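Local coordinates for ABC transporter, substrate-binding protein (Clostridium perfringens, PDB 4EDP) that probably captures a solute outside the membrane and delivers it to an ABC transporter for uptake into the cell, at residues A[107-112]-A[278-283]. Residues are numbered along the deposited sequence; the frame is centred on the assembly and turned at random.
Sequences DKLDYS and LAYEFI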
ATOM      1  N   ASP A 107      -8.423 -17.734   7.192  1.00 18.29           N
ATOM      2  CA  ASP A 107      -8.219 -19.014   6.543  1.00 19.95           C
ATOM      3  C   ASP A 107      -7.211 -19.009   5.408  1.00 18.47           C
ATOM      4  O   ASP A 107      -7.125 -18.033   4.654  1.00 18.17           O
ATOM      5  CB  ASP A 107      -9.506 -19.468   5.832  1.00 21.09           C
ATOM      6  CG  ASP A 107     -10.460 -20.236   6.705  1.00 24.95           C
ATOM      7  OD1 ASP A 107     -10.168 -20.512   7.890  1.00 28.34           O
ATOM      8  OD2 ASP A 107     -11.513 -20.611   6.148  1.00 29.31           O
ATOM      9  N   LYS A 108      -6.443 -20.092   5.283  0.50 19.07           N
ATOM     10  CA  LYS A 108      -5.541 -20.249   4.141  0.50 18.23           C
ATOM     11  C   LYS A 108      -6.560 -20.564   3.036  0.50 17.70           C
ATOM     12  O   LYS A 108      -7.386 -21.464   3.194  0.50 18.32           O
ATOM     13  CB  LYS A 108      -4.544 -21.388   4.360  0.50 19.51           C
ATOM     14  CG  LYS A 108      -3.484 -21.527   3.268  0.50 20.76           C
ATOM     15  CD  LYS A 108      -2.617 -22.750   3.513  0.50 23.70           C
ATOM     16  CE  LYS A 108      -1.548 -22.951   2.439  0.50 25.75           C
ATOM     17  NZ  LYS A 108      -0.495 -21.908   2.472  0.50 25.58           N
ATOM     18  N   LEU A 109      -6.516 -19.835   1.928  1.00 15.58           N
ATOM     19  CA  LEU A 109      -7.542 -19.975   0.891  1.00 16.35           C
ATOM     20  C   LEU A 109      -7.364 -21.019  -0.188  1.00 17.65           C
ATOM     21  O   LEU A 109      -6.256 -21.287  -0.635  1.00 16.86           O
ATOM     22  CB  LEU A 109      -7.750 -18.627   0.224  1.00 15.84           C
ATOM     23  CG  LEU A 109      -8.141 -17.448   1.127  1.00 15.19           C
ATOM     24  CD1 LEU A 109      -8.377 -16.208   0.249  1.00 16.25           C
ATOM     25  CD2 LEU A 109      -9.391 -17.776   1.965  1.00 16.45           C
ATOM     26  N   ASP A 110      -8.489 -21.600  -0.587  1.00 17.49           N
ATOM     27  CA  ASP A 110      -8.528 -22.570  -1.667  1.00 18.08           C
ATOM     28  C   ASP A 110      -8.743 -21.747  -2.925  1.00 16.42           C
ATOM     29  O   ASP A 110      -9.857 -21.360  -3.246  1.00 17.28           O
ATOM     30  CB  ASP A 110      -9.650 -23.567  -1.452  1.00 19.95           C
ATOM     31  CG  ASP A 110      -9.783 -24.552  -2.586  1.00 20.75           C
ATOM     32  OD1 ASP A 110      -9.025 -24.455  -3.575  1.00 20.31           O
ATOM     33  OD2 ASP A 110     -10.663 -25.427  -2.479  1.00 21.94           O
ATOM     34  N   TYR A 111      -7.656 -21.455  -3.629  1.00 16.12           N
ATOM     35  CA  TYR A 111      -7.743 -20.636  -4.829  1.00 14.90           C
ATOM     36  C   TYR A 111      -8.470 -21.294  -6.005  1.00 15.74           C
ATOM     37  O   TYR A 111      -8.721 -20.630  -7.020  1.00 15.74           O
ATOM     38  CB  TYR A 111      -6.360 -20.074  -5.235  1.00 14.91           C
ATOM     39  CG  TYR A 111      -5.993 -18.839  -4.443  1.00 13.51           C
ATOM     40  CD1 TYR A 111      -5.344 -18.928  -3.221  1.00 14.16           C
ATOM     41  CD2 TYR A 111      -6.380 -17.580  -4.887  1.00 14.37           C
ATOM     42  CE1 TYR A 111      -5.047 -17.788  -2.487  1.00 13.55           C
ATOM     43  CE2 TYR A 111      -6.079 -16.455  -4.184  1.00 13.60           C
ATOM     44  CZ  TYR A 111      -5.428 -16.551  -2.978  1.00 14.69           C
ATOM     45  OH  TYR A 111      -5.131 -15.379  -2.297  1.00 12.32           O
ATOM     46  N   SER A 112      -8.836 -22.566  -5.878  1.00 15.86           N
ATOM     47  CA  SER A 112      -9.605 -23.208  -6.942  1.00 17.76           C
ATOM     48  C   SER A 112     -11.012 -22.568  -6.967  1.00 18.78           C
ATOM     49  O   SER A 112     -11.743 -22.693  -7.948  1.00 19.66           O
ATOM     50  CB  SER A 112      -9.699 -24.728  -6.759  1.00 19.00           C
ATOM     51  OG  SER A 112     -10.527 -25.110  -5.675  1.00 20.39           O
ATOM     52  N   LEU A 278     -20.074 -17.961   0.289  1.00 23.96           N
ATOM     53  CA  LEU A 278     -20.430 -16.621  -0.162  1.00 24.78           C
ATOM     54  C   LEU A 278     -19.193 -15.701  -0.092  1.00 22.98           C
ATOM     55  O   LEU A 278     -19.006 -14.821  -0.942  1.00 22.39           O
ATOM     56  CB  LEU A 278     -21.551 -16.054   0.718  1.00 26.00           C
ATOM     57  CG  LEU A 278     -22.208 -14.748   0.282  1.00 28.61           C
ATOM     58  CD1 LEU A 278     -22.967 -14.946  -1.026  1.00 28.13           C
ATOM     59  CD2 LEU A 278     -23.162 -14.224   1.363  1.00 28.27           C
ATOM     60  N   ALA A 279     -18.373 -15.895   0.939  1.00 22.17           N
ATOM     61  CA  ALA A 279     -17.138 -15.119   1.114  1.00 21.50           C
ATOM     62  C   ALA A 279     -16.209 -15.336  -0.082  1.00 20.28           C
ATOM     63  O   ALA A 279     -15.642 -14.375  -0.615  1.00 18.14           O
ATOM     64  CB  ALA A 279     -16.441 -15.511   2.411  1.00 21.76           C
ATOM     65  N   TYR A 280     -16.042 -16.596  -0.495  1.00 19.66           N
ATOM     66  CA  TYR A 280     -15.214 -16.894  -1.668  1.00 19.15           C
ATOM     67  C   TYR A 280     -15.782 -16.230  -2.923  1.00 20.08           C
ATOM     68  O   TYR A 280     -15.038 -15.676  -3.721  1.00 20.29           O
ATOM     69  CB  TYR A 280     -15.094 -18.398  -1.902  1.00 19.76           C
ATOM     70  CG  TYR A 280     -14.015 -19.067  -1.097  1.00 19.99           C
ATOM     71  CD1 TYR A 280     -12.691 -18.983  -1.497  1.00 19.74           C
ATOM     72  CD2 TYR A 280     -14.308 -19.809   0.040  1.00 19.21           C
ATOM     73  CE1 TYR A 280     -11.689 -19.603  -0.775  1.00 20.78           C
ATOM     74  CE2 TYR A 280     -13.305 -20.437   0.769  1.00 21.28           C
ATOM     75  CZ  TYR A 280     -12.001 -20.328   0.356  1.00 18.56           C
ATOM     76  OH  TYR A 280     -10.977 -20.932   1.060  1.00 18.01           O
ATOM     77  N   GLU A 281     -17.099 -16.314  -3.114  1.00 20.79           N
ATOM     78  CA  GLU A 281     -17.742 -15.686  -4.269  1.00 20.79           C
ATOM     79  C   GLU A 281     -17.459 -14.192  -4.278  1.00 20.46           C
ATOM     80  O   GLU A 281     -17.199 -13.601  -5.331  1.00 20.39           O
ATOM     81  CB  GLU A 281     -19.266 -15.957  -4.281  1.00 22.97           C
ATOM     82  CG  GLU A 281     -19.618 -17.398  -4.608  1.00 25.83           C
ATOM     83  CD  GLU A 281     -21.103 -17.702  -4.481  1.00 33.23           C
ATOM     84  OE1 GLU A 281     -21.846 -16.896  -3.894  1.00 36.84           O
ATOM     85  OE2 GLU A 281     -21.519 -18.770  -4.945  1.00 39.01           O
ATOM     86  N   PHE A 282     -17.497 -13.573  -3.106  1.00 20.00           N
ATOM     87  CA  PHE A 282     -17.252 -12.156  -3.031  1.00 19.59           C
ATOM     88  C   PHE A 282     -15.816 -11.777  -3.399  1.00 17.69           C
ATOM     89  O   PHE A 282     -15.604 -10.798  -4.130  1.00 18.32           O
ATOM     90  CB  PHE A 282     -17.586 -11.577  -1.658  1.00 20.76           C
ATOM     91  CG  PHE A 282     -17.390 -10.098  -1.608  1.00 20.98           C
ATOM     92  CD1 PHE A 282     -18.412  -9.244  -1.951  1.00 21.49           C
ATOM     93  CD2 PHE A 282     -16.160  -9.567  -1.297  1.00 21.20           C
ATOM     94  CE1 PHE A 282     -18.218  -7.877  -1.962  1.00 23.37           C
ATOM     95  CE2 PHE A 282     -15.959  -8.196  -1.293  1.00 22.31           C
ATOM     96  CZ  PHE A 282     -16.987  -7.353  -1.621  1.00 21.14           C
ATOM     97  N   ILE A 283     -14.836 -12.531  -2.915  1.00 16.73           N
ATOM     98  CA  ILE A 283     -13.429 -12.222  -3.236  1.00 14.67           C
ATOM     99  C   ILE A 283     -13.221 -12.359  -4.738  1.00 15.06           C
ATOM    100  O   ILE A 283     -12.586 -11.505  -5.382  1.00 15.16           O
ATOM    101  CB  ILE A 283     -12.442 -13.083  -2.418  1.00 13.32           C
ATOM    102  CG1 ILE A 283     -12.575 -12.748  -0.929  1.00 16.01           C
ATOM    103  CG2 ILE A 283     -10.974 -12.882  -2.912  1.00 12.22           C
ATOM    104  CD1 ILE A 283     -11.644 -13.540   0.014  1.00 16.95           C
TER
HETATM  105  O   HOH W   1     -11.668 -21.693   3.433  1.00 27.43           O
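Tyr280 reaches out from helix 276-286 to the loop 107-112, and its phenol oxygen takes the backbone N-H of Asp110 in a nearly straight hydrogen bond (N to OH 3.1 Å, 172° at the hydrogen). A water in the plane of the ring, at its edge, lies 2.6 Å from Tyr280 OH and donates to Asp107 OD2 (2.9 Å), so a second, indirect link ties the tyrosine to the start of the loop. Asp107 OD2 also forms a salt bridge with Lys276 NZ, one turn earlier on the helix. Two-lobed solute-binding proteins of this kind build each lobe from a sheet flanked by helices, and here a helix and a loop meet beside strand 262-269, whose Ile269 touches Leu109, Tyr280 and Ile283. Apolar contact comes from the two branches of Leu109: CD2 lies obliquely to the Tyr280 ring, 4.0 Å from CZ, while CD1 approaches Ile283 CD1 at 4.2 Å. With Tyr280 CG anti to its carbonyl carbon (chi1 -84°), the ring extends past Leu109, the two side chains running in opposite directions. Within the loop, Asp110 OD1 closes an Asx turn by accepting Ser112 N (3.0 Å) and also takes Ser112 OG (2.7 Å), both from one face of the carboxylate, as the chain enters a 3-10 turn at Tyr111.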